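LPXTG cell wall anchor domain-containing protein (Lactobacillus rhamnosus, PDB 7CBS) serves as the basal pilin of the sortase-assembled SpaCBA pilus, probably anchoring the fibre to the cell wall, and is itself atypically adhesive. Local coordinates at residues Asp76-Val81 against Ala132-Phe137. Residues are numbered along the deposited sequence; the frame is centred on the assembly and turned at random.
Sequences DFWQLV and AAVYLF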
loop_
_atom_site.group_PDB
_atom_site.type_symbol
_atom_site.label_atom_id
_atom_site.label_comp_id
_atom_site.label_asym_id
_atom_site.label_seq_id
_atom_site.Cartn_x
_atom_site.Cartn_y
_atom_site.Cartn_z
ATOM N N ASP A 76 5.073 -21.159 -10.809
ATOM C CA ASP A 76 6.407 -21.740 -11.126
ATOM C C ASP A 76 7.221 -21.860 -9.834
ATOM O O ASP A 76 7.878 -22.903 -9.651
ATOM C CB ASP A 76 7.157 -20.915 -12.177
ATOM C CG ASP A 76 6.567 -21.024 -13.575
ATOM O OD1 ASP A 76 5.887 -22.033 -13.842
ATOM O OD2 ASP A 76 6.788 -20.098 -14.388
ATOM N N PHE A 77 7.163 -20.845 -8.970
ATOM C CA PHE A 77 7.937 -20.792 -7.700
ATOM C C PHE A 77 7.555 -21.981 -6.813
ATOM O O PHE A 77 8.469 -22.713 -6.409
ATOM C CB PHE A 77 7.745 -19.465 -6.959
ATOM C CG PHE A 77 8.607 -19.349 -5.724
ATOM C CD1 PHE A 77 9.926 -18.929 -5.817
ATOM C CD2 PHE A 77 8.121 -19.711 -4.476
ATOM C CE1 PHE A 77 10.732 -18.849 -4.689
ATOM C CE2 PHE A 77 8.925 -19.631 -3.349
ATOM C CZ PHE A 77 10.233 -19.197 -3.457
ATOM N N TRP A 78 6.265 -22.167 -6.522
ATOM C CA TRP A 78 5.780 -23.219 -5.583
ATOM C C TRP A 78 5.929 -24.611 -6.210
ATOM O O TRP A 78 6.061 -25.579 -5.448
ATOM C CB TRP A 78 4.336 -22.957 -5.141
ATOM C CG TRP A 78 4.206 -21.709 -4.328
ATOM C CD1 TRP A 78 3.372 -20.655 -4.559
ATOM C CD2 TRP A 78 4.980 -21.366 -3.164
ATOM N NE1 TRP A 78 3.558 -19.689 -3.608
ATOM C CE2 TRP A 78 4.539 -20.097 -2.742
ATOM C CE3 TRP A 78 5.988 -22.011 -2.434
ATOM C CZ2 TRP A 78 5.077 -19.459 -1.626
ATOM C CZ3 TRP A 78 6.518 -21.379 -1.332
ATOM C CH2 TRP A 78 6.072 -20.116 -0.940
ATOM N N GLN A 79 5.909 -24.688 -7.543
ATOM C CA GLN A 79 6.126 -25.935 -8.318
ATOM C C GLN A 79 7.589 -26.361 -8.145
ATOM O O GLN A 79 7.833 -27.566 -7.975
ATOM C CB GLN A 79 5.742 -25.711 -9.783
ATOM N N LEU A 80 8.518 -25.400 -8.160
ATOM C CA LEU A 80 9.984 -25.621 -8.015
ATOM C C LEU A 80 10.297 -26.047 -6.578
ATOM O O LEU A 80 11.054 -27.024 -6.398
ATOM C CB LEU A 80 10.720 -24.328 -8.382
ATOM C CG LEU A 80 11.072 -24.179 -9.859
ATOM C CD1 LEU A 80 11.569 -22.778 -10.149
ATOM C CD2 LEU A 80 12.108 -25.211 -10.263
ATOM N N VAL A 81 9.726 -25.342 -5.595
ATOM C CA VAL A 81 9.932 -25.605 -4.138
ATOM C C VAL A 81 9.370 -26.990 -3.777
ATOM O O VAL A 81 10.010 -27.688 -2.967
ATOM C CB VAL A 81 9.304 -24.486 -3.286
ATOM C CG1 VAL A 81 9.203 -24.859 -1.814
ATOM C CG2 VAL A 81 10.070 -23.185 -3.446
ATOM N N ALA A 132 0.329 -17.718 -1.367
ATOM C CA ALA A 132 1.188 -16.538 -1.129
ATOM C C ALA A 132 1.796 -16.125 -2.470
ATOM O O ALA A 132 2.261 -17.018 -3.193
ATOM C CB ALA A 132 2.260 -16.874 -0.119
ATOM N N ALA A 133 1.759 -14.833 -2.809
ATOM C CA ALA A 133 2.269 -14.316 -4.098
ATOM C C ALA A 133 3.802 -14.355 -4.079
ATOM O O ALA A 133 4.385 -14.270 -2.978
ATOM C CB ALA A 133 1.740 -12.930 -4.351
ATOM N N VAL A 134 4.422 -14.524 -5.251
ATOM C CA VAL A 134 5.898 -14.427 -5.450
ATOM C C VAL A 134 6.139 -13.628 -6.729
ATOM O O VAL A 134 5.505 -13.954 -7.754
ATOM C CB VAL A 134 6.572 -15.811 -5.509
ATOM C CG1 VAL A 134 8.085 -15.695 -5.675
ATOM C CG2 VAL A 134 6.238 -16.652 -4.282
ATOM N N TYR A 135 7.004 -12.610 -6.649
ATOM C CA TYR A 135 7.249 -11.615 -7.724
ATOM C C TYR A 135 8.734 -11.629 -8.098
ATOM O O TYR A 135 9.582 -11.751 -7.187
ATOM C CB TYR A 135 6.757 -10.236 -7.276
ATOM C CG TYR A 135 5.274 -10.184 -7.009
ATOM C CD1 TYR A 135 4.363 -10.187 -8.053
ATOM C CD2 TYR A 135 4.774 -10.164 -5.718
ATOM C CE1 TYR A 135 2.997 -10.184 -7.825
ATOM C CE2 TYR A 135 3.412 -10.151 -5.470
ATOM C CZ TYR A 135 2.521 -10.157 -6.527
ATOM O OH TYR A 135 1.177 -10.131 -6.302
ATOM N N LEU A 136 9.016 -11.559 -9.403
ATOM C CA LEU A 136 10.370 -11.393 -9.995
ATOM C C LEU A 136 10.528 -9.936 -10.444
ATOM O O LEU A 136 9.661 -9.459 -11.195
ATOM C CB LEU A 136 10.516 -12.351 -11.182
ATOM C CG LEU A 136 11.720 -12.109 -12.090
ATOM C CD1 LEU A 136 13.018 -12.265 -11.316
ATOM C CD2 LEU A 136 11.681 -13.048 -13.283
ATOM N N PHE A 137 11.599 -9.269 -10.005
ATOM C CA PHE A 137 11.899 -7.844 -10.302
ATOM C C PHE A 137 13.169 -7.766 -11.157
ATOM O O PHE A 137 14.263 -7.998 -10.611
ATOM C CB PHE A 137 12.040 -7.052 -8.999
ATOM C CG PHE A 137 10.747 -6.834 -8.256
ATOM C CD1 PHE A 137 9.886 -5.810 -8.619
ATOM C CD2 PHE A 137 10.391 -7.642 -7.189
ATOM C CE1 PHE A 137 8.698 -5.604 -7.932
ATOM C CE2 PHE A 137 9.200 -7.440 -6.507
ATOM C CZ PHE A 137 8.355 -6.423 -6.880
#
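Trp78, on helix 74-84, supplies the one hydrogen bond between this helix segment and segment 132-137 of strand 131-141: its indole NE1 donates to the backbone O of Ala132 over 3.0 Å. The bond is nearly straight, 170° at the hydrogen, and the acceptor lies in the indole plane and the donor in the carbonyl plane. With CG anti to its own carbonyl carbon (chi1 -65°), the indole extends from the helix so that its NE1 and CZ2 side meets Ala132, CZ2 lying 4.1 Å from CB.

Apolar packing makes up the rest, and Val134 is its centre. Its CG1 sits over one face of the Phe77 ring, a CH-pi contact with 4.0 Å between the methyl and the ring centroid. The other branch, CG2, touches both aromatics, lying 3.6 Å from Phe77 CD2 and 4.0 Å from Trp78 CZ2, the latter obliquely to the indole. Val81 CG2, from the same helix, lies over the opposite face of the Phe77 ring, offset toward the rim, so that the ring has a valine methyl on each face.

Around this, Val155 of strand 152-155 and Leu95 of helix 88-95 also touch Phe77, while Thr74 OG1 is hydrogen-bonded to Val134 N. The helix thus packs on the sheet, in the region matching the Gram-positive pilin D1 family, through two kinds of contact: methyl-to-ring packing makes little directional demand, whereas the straight indole bond should restrict the rotation of Trp78 and gives the Ala132 carbonyl a donor.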